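Local coordinates for protein myosin-I heavy chain (Dictyostelium discoideum, PDB 5EJR) that is an actin-based motor with ATPase activity, involved in the early steps of phagocytosis and in adhesion, of which this chain is the C-terminal MyTH4-FERM tail piece, at residues K251-S256 against D317-L322; W459-I464 against S499-Y504. All blocks are in the same frame, centred on the assembly; numbering follows the deposited sequence.

Contact 1: residues K251-S256 against D317-L322; sequences KMFGIS and DICFEL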
loop_
_atom_site.group_PDB
_atom_site.type_symbol
_atom_site.label_atom_id
_atom_site.label_comp_id
_atom_site.label_asym_id
_atom_site.label_seq_id
_atom_site.Cartn_x
_atom_site.Cartn_y
_atom_site.Cartn_z
ATOM N N LYS A 251 -16.505 2.653 -9.034
ATOM C CA LYS A 251 -16.577 1.713 -7.912
ATOM C C LYS A 251 -16.221 0.276 -8.287
ATOM O O LYS A 251 -16.007 -0.514 -7.396
ATOM C CB LYS A 251 -17.962 1.736 -7.227
ATOM C CG LYS A 251 -19.108 1.207 -8.096
ATOM C CD LYS A 251 -20.473 1.264 -7.374
ATOM C CE LYS A 251 -20.983 2.665 -7.084
ATOM N NZ LYS A 251 -21.426 3.386 -8.302
ATOM N N MET A 252 -16.228 -0.072 -9.576
ATOM C CA MET A 252 -15.975 -1.435 -10.042
ATOM C C MET A 252 -14.499 -1.678 -10.132
ATOM O O MET A 252 -14.085 -2.810 -10.367
ATOM C CB MET A 252 -16.601 -1.680 -11.455
ATOM C CG MET A 252 -18.093 -1.361 -11.560
ATOM S SD MET A 252 -19.014 -2.263 -10.302
ATOM C CE MET A 252 -20.643 -1.442 -10.439
ATOM N N PHE A 253 -13.702 -0.611 -10.024
ATOM C CA PHE A 253 -12.271 -0.671 -10.183
ATOM C C PHE A 253 -11.529 -0.674 -8.867
ATOM O O PHE A 253 -12.032 -0.192 -7.849
ATOM C CB PHE A 253 -11.798 0.483 -11.108
ATOM C CG PHE A 253 -12.140 0.274 -12.565
ATOM C CD1 PHE A 253 -13.397 0.613 -13.059
ATOM C CD2 PHE A 253 -11.223 -0.306 -13.435
ATOM C CE1 PHE A 253 -13.729 0.365 -14.395
ATOM C CE2 PHE A 253 -11.571 -0.580 -14.759
ATOM C CZ PHE A 253 -12.819 -0.221 -15.234
ATOM N N GLY A 254 -10.341 -1.258 -8.901
ATOM C CA GLY A 254 -9.466 -1.345 -7.744
ATOM C C GLY A 254 -8.029 -1.298 -8.201
ATOM O O GLY A 254 -7.766 -1.120 -9.392
ATOM N N ILE A 255 -7.101 -1.515 -7.272
ATOM C CA ILE A 255 -5.670 -1.509 -7.539
ATOM C C ILE A 255 -5.004 -2.767 -7.021
ATOM O O ILE A 255 -5.386 -3.274 -5.967
ATOM C CB ILE A 255 -5.051 -0.203 -6.962
ATOM C CG1 ILE A 255 -5.455 1.002 -7.861
ATOM C CG2 ILE A 255 -3.515 -0.304 -6.762
ATOM C CD1 ILE A 255 -4.905 2.339 -7.483
ATOM N N SER A 256 -4.032 -3.276 -7.790
ATOM C CA SER A 256 -3.179 -4.405 -7.441
ATOM C C SER A 256 -1.694 -3.978 -7.431
ATOM O O SER A 256 -1.278 -3.114 -8.217
ATOM C CB SER A 256 -3.387 -5.559 -8.422
ATOM O OG SER A 256 -4.681 -6.114 -8.244
ATOM N N ASP A 317 -18.063 3.292 -22.553
ATOM C CA ASP A 317 -17.142 2.723 -23.539
ATOM C C ASP A 317 -15.675 2.683 -23.086
ATOM O O ASP A 317 -14.932 1.812 -23.550
ATOM C CB ASP A 317 -17.265 3.377 -24.925
ATOM C CG ASP A 317 -17.204 4.881 -24.924
ATOM O OD1 ASP A 317 -18.265 5.516 -24.703
ATOM O OD2 ASP A 317 -16.113 5.427 -25.189
ATOM N N ILE A 318 -15.268 3.566 -22.171
ATOM C CA ILE A 318 -13.904 3.548 -21.627
ATOM C C ILE A 318 -13.766 2.344 -20.692
ATOM O O ILE A 318 -12.776 1.589 -20.775
ATOM C CB ILE A 318 -13.525 4.900 -20.944
ATOM C CG1 ILE A 318 -13.586 6.118 -21.943
ATOM C CG2 ILE A 318 -12.186 4.826 -20.238
ATOM C CD1 ILE A 318 -12.824 5.945 -23.283
ATOM N N CYS A 319 -14.770 2.151 -19.819
ATOM C CA CYS A 319 -14.789 1.009 -18.921
ATOM C C CYS A 319 -14.876 -0.291 -19.739
ATOM O O CYS A 319 -14.227 -1.264 -19.366
ATOM C CB CYS A 319 -15.931 1.113 -17.911
ATOM S SG CYS A 319 -16.272 -0.413 -16.996
ATOM N N PHE A 320 -15.672 -0.313 -20.823
ATOM C CA PHE A 320 -15.823 -1.511 -21.641
ATOM C C PHE A 320 -14.485 -1.868 -22.277
ATOM O O PHE A 320 -14.108 -3.029 -22.287
ATOM C CB PHE A 320 -16.883 -1.341 -22.730
ATOM C CG PHE A 320 -17.062 -2.574 -23.586
ATOM C CD1 PHE A 320 -17.442 -3.788 -23.019
ATOM C CD2 PHE A 320 -16.836 -2.529 -24.960
ATOM C CE1 PHE A 320 -17.560 -4.940 -23.809
ATOM C CE2 PHE A 320 -16.961 -3.692 -25.748
ATOM C CZ PHE A 320 -17.348 -4.874 -25.170
ATOM N N GLU A 321 -13.774 -0.859 -22.773
ATOM C CA GLU A 321 -12.481 -1.046 -23.415
ATOM C C GLU A 321 -11.428 -1.600 -22.432
ATOM O O GLU A 321 -10.701 -2.544 -22.767
ATOM C CB GLU A 321 -12.037 0.253 -24.124
ATOM C CG GLU A 321 -10.821 0.107 -25.031
ATOM C CD GLU A 321 -10.869 -1.022 -26.048
ATOM O OE1 GLU A 321 -11.979 -1.401 -26.483
ATOM O OE2 GLU A 321 -9.785 -1.528 -26.411
ATOM N N LEU A 322 -11.397 -1.065 -21.211
ATOM C CA LEU A 322 -10.481 -1.546 -20.184
ATOM C C LEU A 322 -10.830 -2.951 -19.762
ATOM O O LEU A 322 -9.933 -3.749 -19.501
ATOM C CB LEU A 322 -10.438 -0.637 -18.976
ATOM C CG LEU A 322 -9.703 0.673 -19.142
ATOM C CD1 LEU A 322 -9.928 1.548 -17.913
ATOM C CD2 LEU A 322 -8.185 0.457 -19.396
#
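Phe253 meets Cys319 and Leu322 in a small, buried, apolar contact between the strand 253-259 and the first turns of the helix 317-332. No hydrogen bond crosses it. The phenyl ring of Phe253 does the reaching, and its far end lies against the helix. CE1 comes to 3.7 Å from SG of Cys319. Measured from the ring centroid, the sulfur lies 79° off the ring normal, at the edge, which makes this a sulfur-aromatic contact. SG reaches this edge because it stands anti to the backbone N of Cys319 (chi1 167°). Within the FERM domain the contact joins two lobes: the strand belongs to the ubiquitin-like F1 lobe, and the helix belongs to the helical F2 lobe. On the other flank of the ring, CE2 of Phe253 approaches CD1 of Leu322 at 4.1 Å, a looser touch. The two side chains cross at about a right angle. Residues of the F1 lobe continue the apolar lining. Phe253 also packs on Val294 and Ile245, and Leu322 packs on Tyr243, Ile217 and Ile245. Phe320, on another side of the helix turn, points away from the strand and packs against the helix 402-416.

Contact 2: residues W459-I464 against S499-Y504; sequences WTFQSI and SVYQFY. With EDO (1,2-ethanediol), chain E.
Phe461 and Tyr501 form an offset edge-to-face aromatic pair in the PTB-like F3 lobe of the FERM domain. The contact sets the turn after the strand 455-460 against the C-terminal helix 494-505, which packs on the sheet of this PH-type fold. The tight part is aromatic. The Phe461 edge is directed at the face of Tyr501, with the planes at 79° and the centroids 5.3 Å apart. CE1 of Phe461 lies 3.5 Å from CE2 of Tyr501. At the end of the same ring, CZ of Phe461 touches CB of Tyr504, also at 3.5 Å. Phe461 thus fits between two residues one helical turn apart, and Ile440 of the strand 435-440, two strands away in the sheet, packs on it as well. With an alanine in place of Phe461, the Tyr501 face is likely to lose its edge-on partner, and a gap would probably open beside Tyr504 CB.

The solvent side is looser and more polar, with Gln462 and Gln502 exposed. The turn from Phe461 to Ile464 is a type I beta turn. Thr460 begins an ST motif there, with its OG1 accepting from Ser463 N at 3.3 Å. Ser463 OG adds a 2.8 Å bond to Thr460 O. At the distant start of the segment 499-504, Ser499 OG is hydrogen-bonded to an ethanediol, probably from the crystallisation liquor. The first torsion of Tyr501 turns CG directly opposite the backbone N (chi1 -180°), and this carries the hydroxyl to the turn, where OH lies 3.3 Å from Ile464 CG2.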
loop_
_atom_site.group_PDB
_atom_site.type_symbol
_atom_site.label_atom_id
_atom_site.label_comp_id
_atom_site.label_asym_id
_atom_site.label_seq_id
_atom_site.Cartn_x
_atom_site.Cartn_y
_atom_site.Cartn_z
ATOM N N TRP A 459 -20.387 -21.479 -1.076
ATOM C CA TRP A 459 -21.352 -20.956 -0.134
ATOM C C TRP A 459 -21.925 -19.667 -0.717
ATOM O O TRP A 459 -21.179 -18.715 -0.968
ATOM C CB TRP A 459 -20.661 -20.647 1.215
ATOM C CG TRP A 459 -19.981 -21.815 1.879
ATOM C CD1 TRP A 459 -20.556 -22.720 2.721
ATOM C CD2 TRP A 459 -18.590 -22.171 1.795
ATOM N NE1 TRP A 459 -19.608 -23.613 3.178
ATOM C CE2 TRP A 459 -18.397 -23.309 2.612
ATOM C CE3 TRP A 459 -17.480 -21.618 1.140
ATOM C CZ2 TRP A 459 -17.144 -23.912 2.778
ATOM C CZ3 TRP A 459 -16.235 -22.218 1.301
ATOM C CH2 TRP A 459 -16.074 -23.337 2.131
ATOM N N THR A 460 -23.247 -19.626 -0.926
ATOM C CA THR A 460 -23.912 -18.423 -1.427
ATOM C C THR A 460 -23.873 -17.359 -0.344
ATOM O O THR A 460 -23.751 -17.699 0.837
ATOM C CB THR A 460 -25.376 -18.716 -1.806
ATOM O OG1 THR A 460 -26.086 -19.095 -0.636
ATOM C CG2 THR A 460 -25.517 -19.771 -2.874
ATOM N N PHE A 461 -24.033 -16.090 -0.715
ATOM C CA PHE A 461 -24.092 -15.025 0.271
ATOM C C PHE A 461 -25.300 -15.165 1.204
ATOM O O PHE A 461 -25.193 -14.838 2.392
ATOM C CB PHE A 461 -24.074 -13.653 -0.401
ATOM C CG PHE A 461 -22.735 -13.301 -1.009
ATOM C CD1 PHE A 461 -21.573 -13.316 -0.237
ATOM C CD2 PHE A 461 -22.639 -12.917 -2.340
ATOM C CE1 PHE A 461 -20.334 -12.965 -0.795
ATOM C CE2 PHE A 461 -21.408 -12.552 -2.889
ATOM C CZ PHE A 461 -20.265 -12.577 -2.116
ATOM N N GLN A 462 -26.433 -15.694 0.670
ATOM C CA GLN A 462 -27.695 -15.918 1.405
ATOM C C GLN A 462 -27.460 -16.859 2.583
ATOM O O GLN A 462 -28.011 -16.651 3.658
ATOM C CB GLN A 462 -28.777 -16.525 0.472
ATOM C CG GLN A 462 -29.237 -15.616 -0.686
ATOM C CD GLN A 462 -28.127 -15.251 -1.663
ATOM O OE1 GLN A 462 -27.429 -16.115 -2.214
ATOM N NE2 GLN A 462 -27.887 -13.952 -1.833
ATOM N N SER A 463 -26.621 -17.882 2.363
ATOM C CA SER A 463 -26.269 -18.915 3.321
ATOM C C SER A 463 -25.203 -18.504 4.364
ATOM O O SER A 463 -24.852 -19.325 5.213
ATOM C CB SER A 463 -25.828 -20.169 2.582
ATOM O OG SER A 463 -24.473 -20.070 2.181
ATOM N N ILE A 464 -24.695 -17.256 4.304
ATOM C CA ILE A 464 -23.684 -16.752 5.240
ATOM C C ILE A 464 -24.318 -15.627 6.031
ATOM O O ILE A 464 -24.668 -14.596 5.452
ATOM C CB ILE A 464 -22.353 -16.315 4.543
ATOM C CG1 ILE A 464 -21.695 -17.475 3.783
ATOM C CG2 ILE A 464 -21.389 -15.698 5.568
ATOM C CD1 ILE A 464 -20.817 -17.056 2.529
ATOM N N SER A 499 -13.161 -5.883 2.188
ATOM C CA SER A 499 -13.630 -4.942 1.173
ATOM C C SER A 499 -14.350 -5.688 -0.008
ATOM O O SER A 499 -15.449 -5.299 -0.406
ATOM C CB SER A 499 -12.456 -4.093 0.675
ATOM O OG SER A 499 -12.626 -3.687 -0.674
ATOM N N VAL A 500 -13.736 -6.762 -0.539
ATOM C CA VAL A 500 -14.334 -7.548 -1.640
ATOM C C VAL A 500 -15.609 -8.242 -1.162
ATOM O O VAL A 500 -16.650 -8.146 -1.823
ATOM C CB VAL A 500 -13.305 -8.533 -2.248
ATOM C CG1 VAL A 500 -13.964 -9.480 -3.244
ATOM C CG2 VAL A 500 -12.175 -7.764 -2.911
ATOM N N TYR A 501 -15.540 -8.955 -0.024
ATOM C CA TYR A 501 -16.735 -9.596 0.523
ATOM C C TYR A 501 -17.871 -8.537 0.784
ATOM O O TYR A 501 -18.990 -8.752 0.354
ATOM C CB TYR A 501 -16.419 -10.395 1.820
ATOM C CG TYR A 501 -17.650 -11.070 2.395
ATOM C CD1 TYR A 501 -18.523 -10.377 3.226
ATOM C CD2 TYR A 501 -17.982 -12.374 2.043
ATOM C CE1 TYR A 501 -19.698 -10.965 3.690
ATOM C CE2 TYR A 501 -19.142 -12.974 2.516
ATOM C CZ TYR A 501 -20.005 -12.260 3.329
ATOM O OH TYR A 501 -21.143 -12.850 3.824
ATOM N N GLN A 502 -17.586 -7.431 1.467
ATOM C CA GLN A 502 -18.624 -6.409 1.728
ATOM C C GLN A 502 -19.293 -5.922 0.429
ATOM O O GLN A 502 -20.525 -5.874 0.357
ATOM C CB GLN A 502 -18.055 -5.213 2.530
ATOM C CG GLN A 502 -19.015 -4.007 2.698
ATOM C CD GLN A 502 -20.328 -4.302 3.409
ATOM O OE1 GLN A 502 -21.344 -3.643 3.160
ATOM N NE2 GLN A 502 -20.342 -5.253 4.341
ATOM N N PHE A 503 -18.488 -5.630 -0.599
ATOM C CA PHE A 503 -19.027 -5.122 -1.872
ATOM C C PHE A 503 -20.015 -6.061 -2.502
ATOM O O PHE A 503 -21.128 -5.640 -2.827
ATOM C CB PHE A 503 -17.925 -4.730 -2.876
ATOM C CG PHE A 503 -18.467 -4.074 -4.132
ATOM C CD1 PHE A 503 -18.916 -4.843 -5.206
ATOM C CD2 PHE A 503 -18.546 -2.693 -4.233
ATOM C CE1 PHE A 503 -19.435 -4.236 -6.352
ATOM C CE2 PHE A 503 -19.067 -2.089 -5.384
ATOM C CZ PHE A 503 -19.497 -2.864 -6.435
ATOM N N TYR A 504 -19.627 -7.319 -2.672
ATOM C CA TYR A 504 -20.491 -8.297 -3.331
ATOM C C TYR A 504 -21.697 -8.741 -2.504
ATOM O O TYR A 504 -22.802 -8.868 -3.046
ATOM C CB TYR A 504 -19.667 -9.505 -3.758
ATOM C CG TYR A 504 -18.911 -9.374 -5.066
ATOM C CD1 TYR A 504 -19.568 -9.021 -6.245
ATOM C CD2 TYR A 504 -17.569 -9.732 -5.150
ATOM C CE1 TYR A 504 -18.889 -8.983 -7.467
ATOM C CE2 TYR A 504 -16.895 -9.740 -6.368
ATOM C CZ TYR A 504 -17.561 -9.377 -7.525
ATOM O OH TYR A 504 -16.873 -9.394 -8.713
HETATM C C1 EDO E . -10.697 -4.398 -3.676
HETATM O O1 EDO E . -10.006 -3.633 -4.670
HETATM C C2 EDO E . -9.908 -4.356 -2.311
HETATM O O2 EDO E . -10.189 -3.108 -1.691
#

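How the contacts relate
From the N terminus, the chain passes the MyTH4 domain before it enters the FERM domain. Contact 1 closes first, over the 60 residues between 251-256 and 317-322, spanning the passage from F1 into F2. The chain then completes F2 and enters F3. Contact 2 closes there over 34 residues, joining the turn after a sheet strand to the C-terminal helix. The two contacts follow in series and neither nest nor cross. Their centres are about 21 Å apart, yet they touch: Met252 SD packs on Phe503 CZ at 3.9 Å. This brings the C-terminal helix of F3 against the F1 segment that begins contact 1.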